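Local atomic coordinates of p800 reaction center core protein (Heliobacterium modesticaldum, PDB entry 5V8K), a protein that forms the homodimeric core of a photosynthetic reaction centre, binding bacteriochlorophylls, a chlorophyll derivative and a [4Fe-4S] cluster probably shared between its two subunits. Residues I321-G324 against A325-I329; G388-F391 against T392-P395; A469-A472 against P473-D476. All blocks are in the same frame, centred on the assembly; numbering follows the deposited sequence.

Contact 1: residues I321-G324 against A325-I329. With GBF (Bacteriochlorophyll g), chain B.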
loop_
_atom_site.group_PDB
_atom_site.type_symbol
_atom_site.label_atom_id
_atom_site.label_comp_id
_atom_site.label_asym_id
_atom_site.label_seq_id
_atom_site.Cartn_x
_atom_site.Cartn_y
_atom_site.Cartn_z
ATOM N N ILE A 321 -12.244 5.160 24.920
ATOM C CA ILE A 321 -11.055 5.315 24.080
ATOM C C ILE A 321 -11.439 5.559 22.621
ATOM O O ILE A 321 -10.848 6.412 21.943
ATOM C CB ILE A 321 -10.160 4.076 24.220
ATOM C CG1 ILE A 321 -9.630 3.954 25.661
ATOM C CG2 ILE A 321 -9.024 4.115 23.229
ATOM C CD1 ILE A 321 -9.027 5.246 26.263
ATOM N N MET A 322 -12.412 4.794 22.110
ATOM C CA MET A 322 -12.808 4.922 20.712
ATOM C C MET A 322 -13.457 6.278 20.447
ATOM O O MET A 322 -13.249 6.882 19.395
ATOM C CB MET A 322 -13.764 3.791 20.329
ATOM C CG MET A 322 -13.114 2.427 20.160
ATOM S SD MET A 322 -14.397 1.189 19.795
ATOM C CE MET A 322 -13.479 -0.345 19.795
ATOM N N PHE A 323 -14.247 6.768 21.386
ATOM C CA PHE A 323 -14.781 8.111 21.251
ATOM C C PHE A 323 -13.652 9.141 21.231
ATOM O O PHE A 323 -13.669 10.085 20.434
ATOM C CB PHE A 323 -15.759 8.377 22.395
ATOM C CG PHE A 323 -16.336 9.761 22.378
ATOM C CD1 PHE A 323 -17.260 10.130 21.414
ATOM C CD2 PHE A 323 -15.957 10.705 23.308
ATOM C CE1 PHE A 323 -17.792 11.404 21.391
ATOM C CE2 PHE A 323 -16.486 11.995 23.273
ATOM C CZ PHE A 323 -17.397 12.337 22.319
ATOM N N GLY A 324 -12.672 8.977 22.114
ATOM C CA GLY A 324 -11.536 9.880 22.166
ATOM C C GLY A 324 -10.717 9.884 20.892
ATOM O O GLY A 324 -10.014 10.857 20.620
ATOM N N ALA A 325 -10.808 8.826 20.101
ATOM C CA ALA A 325 -10.207 8.816 18.779
ATOM C C ALA A 325 -11.157 9.385 17.737
ATOM O O ALA A 325 -10.749 10.233 16.929
ATOM C CB ALA A 325 -9.817 7.394 18.386
ATOM N N PHE A 326 -12.424 8.938 17.774
ATOM C CA PHE A 326 -13.400 9.269 16.744
ATOM C C PHE A 326 -13.598 10.771 16.618
ATOM O O PHE A 326 -13.570 11.322 15.516
ATOM C CB PHE A 326 -14.766 8.627 17.017
ATOM C CG PHE A 326 -15.734 8.882 15.919
ATOM C CD1 PHE A 326 -15.774 8.072 14.831
ATOM C CD2 PHE A 326 -16.544 9.980 15.952
ATOM C CE1 PHE A 326 -16.628 8.323 13.805
ATOM C CE2 PHE A 326 -17.432 10.228 14.924
ATOM C CZ PHE A 326 -17.458 9.387 13.842
ATOM N N LEU A 327 -13.876 11.438 17.717
ATOM C CA LEU A 327 -14.238 12.844 17.621
ATOM C C LEU A 327 -13.104 13.698 17.054
ATOM O O LEU A 327 -13.352 14.455 16.099
ATOM C CB LEU A 327 -14.712 13.341 18.991
ATOM C CG LEU A 327 -15.121 14.821 19.022
ATOM C CD1 LEU A 327 -16.165 15.060 17.955
ATOM C CD2 LEU A 327 -15.691 15.223 20.371
ATOM N N PRO A 328 -11.873 13.647 17.568
ATOM C CA PRO A 328 -10.824 14.519 16.986
ATOM C C PRO A 328 -10.409 14.130 15.566
ATOM O O PRO A 328 -10.083 15.016 14.772
ATOM C CB PRO A 328 -9.665 14.394 17.975
ATOM C CG PRO A 328 -9.925 13.114 18.717
ATOM C CD PRO A 328 -11.412 12.970 18.798
ATOM N N ILE A 329 -10.443 12.844 15.220
ATOM C CA ILE A 329 -10.218 12.422 13.841
ATOM C C ILE A 329 -11.306 12.969 12.934
ATOM O O ILE A 329 -11.038 13.452 11.830
ATOM C CB ILE A 329 -10.143 10.883 13.755
ATOM C CG1 ILE A 329 -8.903 10.343 14.481
ATOM C CG2 ILE A 329 -10.177 10.417 12.334
ATOM C CD1 ILE A 329 -7.586 10.778 13.880
HETATM MG MG GBF B . -21.631 6.267 14.641
HETATM C CHA GBF B . -18.993 6.616 16.967
HETATM C CHB GBF B . -23.469 8.263 16.464
HETATM C CHC GBF B . -23.676 6.457 11.874
HETATM C CHD GBF B . -19.239 4.572 12.594
HETATM N NA GBF B . -21.334 7.193 16.347
HETATM C C1A GBF B . -20.310 7.320 17.206
HETATM C C2A GBF B . -20.468 8.309 18.321
HETATM C C3A GBF B . -22.010 8.372 18.359
HETATM C C4A GBF B . -22.286 7.903 16.966
HETATM C CMA GBF B . -22.759 7.443 19.303
HETATM C CAA GBF B . -19.771 9.523 17.753
HETATM C CBA GBF B . -20.278 10.862 18.149
HETATM C CGA GBF B . -19.405 11.836 17.432
HETATM O O1A GBF B . -18.379 12.198 17.967
HETATM O O2A GBF B . -19.867 12.491 16.219
HETATM N NB GBF B . -23.293 7.338 14.213
HETATM C C1B GBF B . -24.013 7.985 15.129
HETATM C C2B GBF B . -25.215 8.409 14.564
HETATM C C3B GBF B . -25.214 7.905 13.282
HETATM C C4B GBF B . -24.033 7.172 13.127
HETATM C CMB GBF B . -26.274 9.273 15.184
HETATM C CAB GBF B . -26.262 8.064 12.264
HETATM C CBB GBF B . -27.461 8.637 12.318
HETATM N NC GBF B . -21.483 5.648 12.693
HETATM C C1C GBF B . -22.381 5.773 11.730
HETATM C C2C GBF B . -22.281 5.165 10.383
HETATM C C3C GBF B . -20.934 4.687 10.727
HETATM C C4C GBF B . -20.524 4.953 12.029
HETATM C CMC GBF B . -23.254 3.984 10.274
HETATM C CAC GBF B . -20.064 3.904 9.807
HETATM C CBC GBF B . -20.416 3.566 8.369
HETATM N ND GBF B . -19.661 5.796 14.606
HETATM C C1D GBF B . -18.856 5.035 13.921
HETATM C C2D GBF B . -17.426 4.593 14.507
HETATM C C3D GBF B . -17.675 5.291 15.672
HETATM C C4D GBF B . -18.896 5.961 15.759
HETATM C CMD GBF B . -16.298 3.791 14.005
HETATM C CAD GBF B . -16.844 5.675 16.824
HETATM O OBD GBF B . -15.810 5.137 17.376
HETATM C CBD GBF B . -17.730 6.469 17.713
HETATM C CGD GBF B . -18.091 5.679 18.915
HETATM O O1D GBF B . -18.856 4.729 18.839
HETATM O O2D GBF B . -17.574 5.968 20.197
HETATM C CED GBF B . -17.611 4.829 21.050
HETATM C C1 GBF B . -19.253 13.708 15.799
HETATM C C2 GBF B . -19.835 14.274 14.524
HETATM C C3 GBF B . -20.821 15.179 14.525
HETATM C C4 GBF B . -21.340 15.714 13.216
HETATM C C5 GBF B . -21.430 15.647 15.829
#
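Phe326 N gives its hydrogen to Met322 O over 2.7 Å, and Leu327 N reaches Phe323 O just as a regular helix would, with an almost straight N-H...O angle of 177°. Ala325 N is less firmly held, divided between Ile321 O and Met322 O in two weak bonds, which gives Met322 O two donors. Gly324 O lacks the usual i+4 donor, since that residue is Pro328; Pro328 CG lies 3.0 Å from Gly324 O instead. Past the proline, Ile329 N bonds to Ala325 O at 3.1 Å. This is a proline kink in a membrane-spanning helix, 311-344, and the bend falls where the helix runs beside bacteriochlorophyll g. Phe326, with CG anti to the backbone N (chi1 -176°), lays one ring face on the pigment, its CD1 3.3 Å from the pigment's CAD. Replacing Phe326 by an alanine would probably take away the aromatic cover over CAD and C4D and open a gap there. The ester carbonyl oxygen O1A lies among carbons, Phe326 CD2 at 3.5 Å, Phe323 CE1 and Leu327 CD1 each at 3.6 Å. Phe323 and Leu327 run alongside one another and touch through CZ and CD2 at 3.9 Å.

Contact 2: residues G388-F391 against T392-P395; sequences GLHF and TMVP. With GBF (Bacteriochlorophyll g), chain C.
Gly388 O takes two donors from Thr392, the backbone N at 2.8 Å and the hydroxyl OG1 at 2.9 Å, which approach from opposite faces of the carbonyl plane. The hydroxyl can turn back onto its own helix because OG1 stands beside the backbone N, with chi1 -60°. Met393 N bonds to Leu389 O in the regular helical pattern, whereas Val394 N finds Phe391 O, three residues back, from well above the carbonyl plane. The tightened turn leads into Pro395, whose nitrogen has no hydrogen to give, and helix 376-401 kinks there. Metal ligation follows the arrangement familiar from chlorophyll proteins: a histidine on a transmembrane helix supplies the axial ligand, here His390 NE2 bound to the magnesium of bacteriochlorophyll g at 2.5 Å. The other ring nitrogen, ND1, is hydrogen-bonded to Ala386 O one turn earlier, which fixes the rotation of the imidazole. A CH-pi contact adds to the ligation. Met393, bent at chi3 (-70°), brings CE over one imidazole face, 3.8 Å from the ring centroid of His390, and the same methyl lies 3.7 Å from the pigment's CHB.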
loop_
_atom_site.group_PDB
_atom_site.type_symbol
_atom_site.label_atom_id
_atom_site.label_comp_id
_atom_site.label_asym_id
_atom_site.label_seq_id
_atom_site.Cartn_x
_atom_site.Cartn_y
_atom_site.Cartn_z
ATOM N N GLY A 388 -4.931 10.288 16.617
ATOM C CA GLY A 388 -4.071 9.148 16.341
ATOM C C GLY A 388 -3.586 8.477 17.612
ATOM O O GLY A 388 -3.501 7.249 17.686
ATOM N N LEU A 389 -3.329 9.267 18.649
ATOM C CA LEU A 389 -2.935 8.706 19.932
ATOM C C LEU A 389 -4.033 7.841 20.542
ATOM O O LEU A 389 -3.762 6.749 21.051
ATOM C CB LEU A 389 -2.535 9.834 20.893
ATOM C CG LEU A 389 -1.132 10.386 20.652
ATOM C CD1 LEU A 389 -0.990 11.653 21.461
ATOM C CD2 LEU A 389 -0.042 9.390 21.030
ATOM N N HIS A 390 -5.277 8.338 20.549
ATOM C CA HIS A 390 -6.378 7.549 21.093
ATOM C C HIS A 390 -6.686 6.347 20.217
ATOM O O HIS A 390 -7.042 5.277 20.719
ATOM C CB HIS A 390 -7.619 8.420 21.252
ATOM C CG HIS A 390 -7.464 9.465 22.296
ATOM N ND1 HIS A 390 -6.635 10.551 22.137
ATOM C CD2 HIS A 390 -7.962 9.550 23.546
ATOM C CE1 HIS A 390 -6.677 11.291 23.230
ATOM N NE2 HIS A 390 -7.482 10.708 24.094
ATOM N N PHE A 391 -6.549 6.517 18.908
ATOM C CA PHE A 391 -6.678 5.406 17.971
ATOM C C PHE A 391 -5.670 4.298 18.288
ATOM O O PHE A 391 -6.036 3.132 18.452
ATOM C CB PHE A 391 -6.496 5.990 16.562
ATOM C CG PHE A 391 -6.619 5.017 15.446
ATOM C CD1 PHE A 391 -7.840 4.478 15.102
ATOM C CD2 PHE A 391 -5.526 4.718 14.668
ATOM C CE1 PHE A 391 -7.938 3.598 14.040
ATOM C CE2 PHE A 391 -5.604 3.861 13.616
ATOM C CZ PHE A 391 -6.798 3.283 13.301
ATOM N N THR A 392 -4.382 4.659 18.378
ATOM C CA THR A 392 -3.349 3.704 18.772
ATOM C C THR A 392 -3.666 3.056 20.116
ATOM O O THR A 392 -3.397 1.873 20.324
ATOM C CB THR A 392 -1.981 4.411 18.820
ATOM O OG1 THR A 392 -1.676 4.939 17.524
ATOM C CG2 THR A 392 -0.912 3.425 19.174
ATOM N N MET A 393 -4.230 3.811 21.043
ATOM C CA MET A 393 -4.545 3.248 22.353
ATOM C C MET A 393 -5.640 2.169 22.301
ATOM O O MET A 393 -5.789 1.419 23.284
ATOM C CB MET A 393 -5.003 4.345 23.327
ATOM C CG MET A 393 -3.901 5.222 23.925
ATOM S SD MET A 393 -4.491 6.108 25.396
ATOM C CE MET A 393 -5.612 7.273 24.631
ATOM N N VAL A 394 -6.409 2.066 21.210
ATOM C CA VAL A 394 -7.488 1.056 21.150
ATOM C C VAL A 394 -6.864 -0.340 21.229
ATOM O O VAL A 394 -7.217 -1.101 22.137
ATOM C CB VAL A 394 -8.382 1.227 19.901
ATOM C CG1 VAL A 394 -9.296 0.031 19.682
ATOM C CG2 VAL A 394 -9.248 2.504 20.048
ATOM N N PRO A 395 -5.932 -0.722 20.345
ATOM C CA PRO A 395 -5.261 -2.018 20.552
ATOM C C PRO A 395 -4.455 -2.092 21.852
ATOM O O PRO A 395 -4.360 -3.178 22.439
ATOM C CB PRO A 395 -4.354 -2.183 19.317
ATOM C CG PRO A 395 -4.259 -0.837 18.678
ATOM C CD PRO A 395 -5.531 -0.079 19.092
HETATM MG MG GBF C . -7.361 11.517 26.434
HETATM C CHA GBF C . -4.873 13.892 25.728
HETATM C CHB GBF C . -5.015 9.450 27.537
HETATM C CHC GBF C . -9.968 9.608 27.542
HETATM C CHD GBF C . -9.669 14.266 26.072
HETATM N NA GBF C . -5.392 11.577 26.467
HETATM C C1A GBF C . -4.488 12.464 26.018
HETATM C C2A GBF C . -3.057 12.186 26.397
HETATM C C3A GBF C . -3.178 10.659 26.504
HETATM C C4A GBF C . -4.614 10.558 26.881
HETATM C CMA GBF C . -2.861 9.902 25.197
HETATM C CAA GBF C . -2.548 12.794 27.714
HETATM C CBA GBF C . -1.575 13.961 27.539
HETATM C CGA GBF C . -0.138 13.471 27.487
HETATM O O1A GBF C . 0.666 13.762 28.371
HETATM O O2A GBF C . 0.383 12.937 26.235
HETATM N NB GBF C . -7.429 9.755 27.409
HETATM C C1B GBF C . -6.395 9.024 27.791
HETATM C C2B GBF C . -6.880 7.907 28.465
HETATM C C3B GBF C . -8.255 7.989 28.444
HETATM C C4B GBF C . -8.568 9.142 27.748
HETATM C CMB GBF C . -6.018 6.847 29.103
HETATM C CAB GBF C . -9.254 7.078 29.033
HETATM C CBB GBF C . -9.044 6.083 29.860
HETATM N NC GBF C . -9.325 11.904 26.786
HETATM C C1C GBF C . -10.238 10.993 27.129
HETATM C C2C GBF C . -11.700 11.203 27.105
HETATM C C3C GBF C . -11.454 12.593 26.732
HETATM C C4C GBF C . -10.131 12.949 26.510
HETATM C CMC GBF C . -12.250 10.396 25.929
HETATM C CAC GBF C . -12.565 13.546 26.507
HETATM C CBC GBF C . -14.009 13.161 26.716
HETATM N ND GBF C . -7.413 13.502 26.029
HETATM C C1D GBF C . -8.250 14.516 25.884
HETATM C C2D GBF C . -7.774 16.015 25.513
HETATM C C3D GBF C . -6.467 15.555 25.510
HETATM C C4D GBF C . -6.230 14.181 25.799
HETATM C CMD GBF C . -8.390 17.363 25.290
HETATM C CAD GBF C . -5.191 16.140 25.075
HETATM O OBD GBF C . -4.738 17.333 24.970
HETATM C CBD GBF C . -4.129 15.100 25.246
HETATM C CGD GBF C . -3.326 14.943 23.992
HETATM O O1D GBF C . -3.667 14.245 23.058
HETATM O O2D GBF C . -2.090 15.649 23.849
HETATM C CED GBF C . -1.473 15.644 22.559
#

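Contact 3: residues A469-A472 against P473-D476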
loop_
_atom_site.group_PDB
_atom_site.type_symbol
_atom_site.label_atom_id
_atom_site.label_comp_id
_atom_site.label_asym_id
_atom_site.label_seq_id
_atom_site.Cartn_x
_atom_site.Cartn_y
_atom_site.Cartn_z
ATOM N N ALA A 469 -1.691 21.801 -1.650
ATOM C CA ALA A 469 -1.274 23.192 -1.519
ATOM C C ALA A 469 -2.463 24.134 -1.547
ATOM O O ALA A 469 -3.433 23.919 -2.276
ATOM C CB ALA A 469 -0.296 23.600 -2.636
ATOM N N VAL A 470 -2.364 25.184 -0.725
ATOM C CA VAL A 470 -3.365 26.234 -0.650
ATOM C C VAL A 470 -3.534 26.894 -2.008
ATOM O O VAL A 470 -2.559 27.343 -2.622
ATOM C CB VAL A 470 -2.944 27.275 0.394
ATOM C CG1 VAL A 470 -3.937 28.395 0.445
ATOM C CG2 VAL A 470 -2.798 26.656 1.770
ATOM N N ALA A 471 -4.785 27.032 -2.451
ATOM C CA ALA A 471 -5.061 27.662 -3.736
ATOM C C ALA A 471 -5.142 29.181 -3.597
ATOM O O ALA A 471 -5.308 29.726 -2.510
ATOM C CB ALA A 471 -6.354 27.103 -4.326
ATOM N N ALA A 472 -5.033 29.862 -4.733
ATOM C CA ALA A 472 -4.942 31.319 -4.721
ATOM C C ALA A 472 -6.092 32.013 -4.012
ATOM O O ALA A 472 -5.826 32.971 -3.270
ATOM C CB ALA A 472 -4.836 31.843 -6.152
ATOM N N PRO A 473 -7.362 31.612 -4.186
ATOM C CA PRO A 473 -8.450 32.285 -3.463
ATOM C C PRO A 473 -8.306 32.257 -1.945
ATOM O O PRO A 473 -8.955 33.045 -1.258
ATOM C CB PRO A 473 -9.700 31.504 -3.902
ATOM C CG PRO A 473 -9.334 30.847 -5.190
ATOM C CD PRO A 473 -7.859 30.606 -5.152
ATOM N N TYR A 474 -7.488 31.346 -1.395
ATOM C CA TYR A 474 -7.336 31.232 0.055
ATOM C C TYR A 474 -5.973 31.730 0.547
ATOM O O TYR A 474 -5.591 31.463 1.692
ATOM C CB TYR A 474 -7.588 29.779 0.484
ATOM C CG TYR A 474 -8.832 29.204 -0.151
ATOM C CD1 TYR A 474 -10.088 29.754 0.105
ATOM C CD2 TYR A 474 -8.760 28.138 -1.027
ATOM C CE1 TYR A 474 -11.230 29.241 -0.476
ATOM C CE2 TYR A 474 -9.907 27.605 -1.608
ATOM C CZ TYR A 474 -11.139 28.165 -1.322
ATOM O OH TYR A 474 -12.267 27.656 -1.909
ATOM N N ASN A 475 -5.248 32.473 -0.288
ATOM C CA ASN A 475 -3.882 32.870 0.037
ATOM C C ASN A 475 -3.817 33.751 1.273
ATOM O O ASN A 475 -2.860 33.668 2.042
ATOM C CB ASN A 475 -3.257 33.591 -1.152
ATOM C CG ASN A 475 -1.785 33.881 -0.940
ATOM O OD1 ASN A 475 -1.383 35.029 -0.816
ATOM N ND2 ASN A 475 -0.995 32.833 -0.825
ATOM N N ASP A 476 -4.829 34.573 1.497
ATOM C CA ASP A 476 -4.834 35.447 2.666
ATOM C C ASP A 476 -4.756 34.652 3.960
ATOM O O ASP A 476 -4.126 35.093 4.930
ATOM C CB ASP A 476 -6.094 36.341 2.646
ATOM C CG ASP A 476 -7.407 35.540 2.505
ATOM O OD1 ASP A 476 -7.442 34.479 1.826
ATOM O OD2 ASP A 476 -8.438 35.987 3.075
#
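The backbone turns tightly from Ala471 to Asn475 and is closed by two successive i+3 to i hydrogen bonds, Tyr474 N to Ala471 O at 2.9 Å and Asn475 N to Ala472 O at 3.1 Å. Both donors sit above the plane of the carbonyl they use. Among the side chains, Val470 and Tyr474 cross obliquely, the valine's CG1 resting 3.9 Å from Tyr474 CB. That branch is turned anti to the valine's backbone N (chi1 178°), which sets the methyl against the tyrosine's CB. Ala471 CB packs against Pro473 CD at 3.9 Å and, more loosely, against the ring carbon CD2 of Tyr474. Pro473 CB stands over the centre of one face of the Tyr474 ring, 4.2 Å above its plane. Ala472 CB and Pro473 CD are squeezed to 3.4 Å, tighter than usual for two carbons. Beyond the turn, the tyrosine's OH is hydrogen-bonded to Met356 O and its ring meets that of Tyr358, while Ala471 N bonds to Asp343 OD1 at the end of helix 311-344. The arrangement is a 3-10-like lead-in to a helix, with Pro473 immediately before the N-cap residue Tyr474 and helix 475-488 following.

Overall arrangement
Contacts 1 and 2 belong to neighbouring transmembrane helices, 311-344 and 376-401, and their centres lie 9 Å apart. They touch directly: Gly324 O, the carbonyl that faces Pro328, is 3.4 Å from His390 CG, and Ala325 CB is 3.4 Å from Phe391 N. Each helix is bent by a proline. The bacteriochlorophyll g ligated by His390 is shared between them, since Ile321 and Gly324 of contact 1 line its pocket, whereas the one packed on Phe326 is met in contact 1. Contact 3 stands apart at the surface, its centre about 30 Å from that of contact 1 and about 33 Å from that of contact 2, yet Ala471 and Tyr474 reach the far end of helix 311-344.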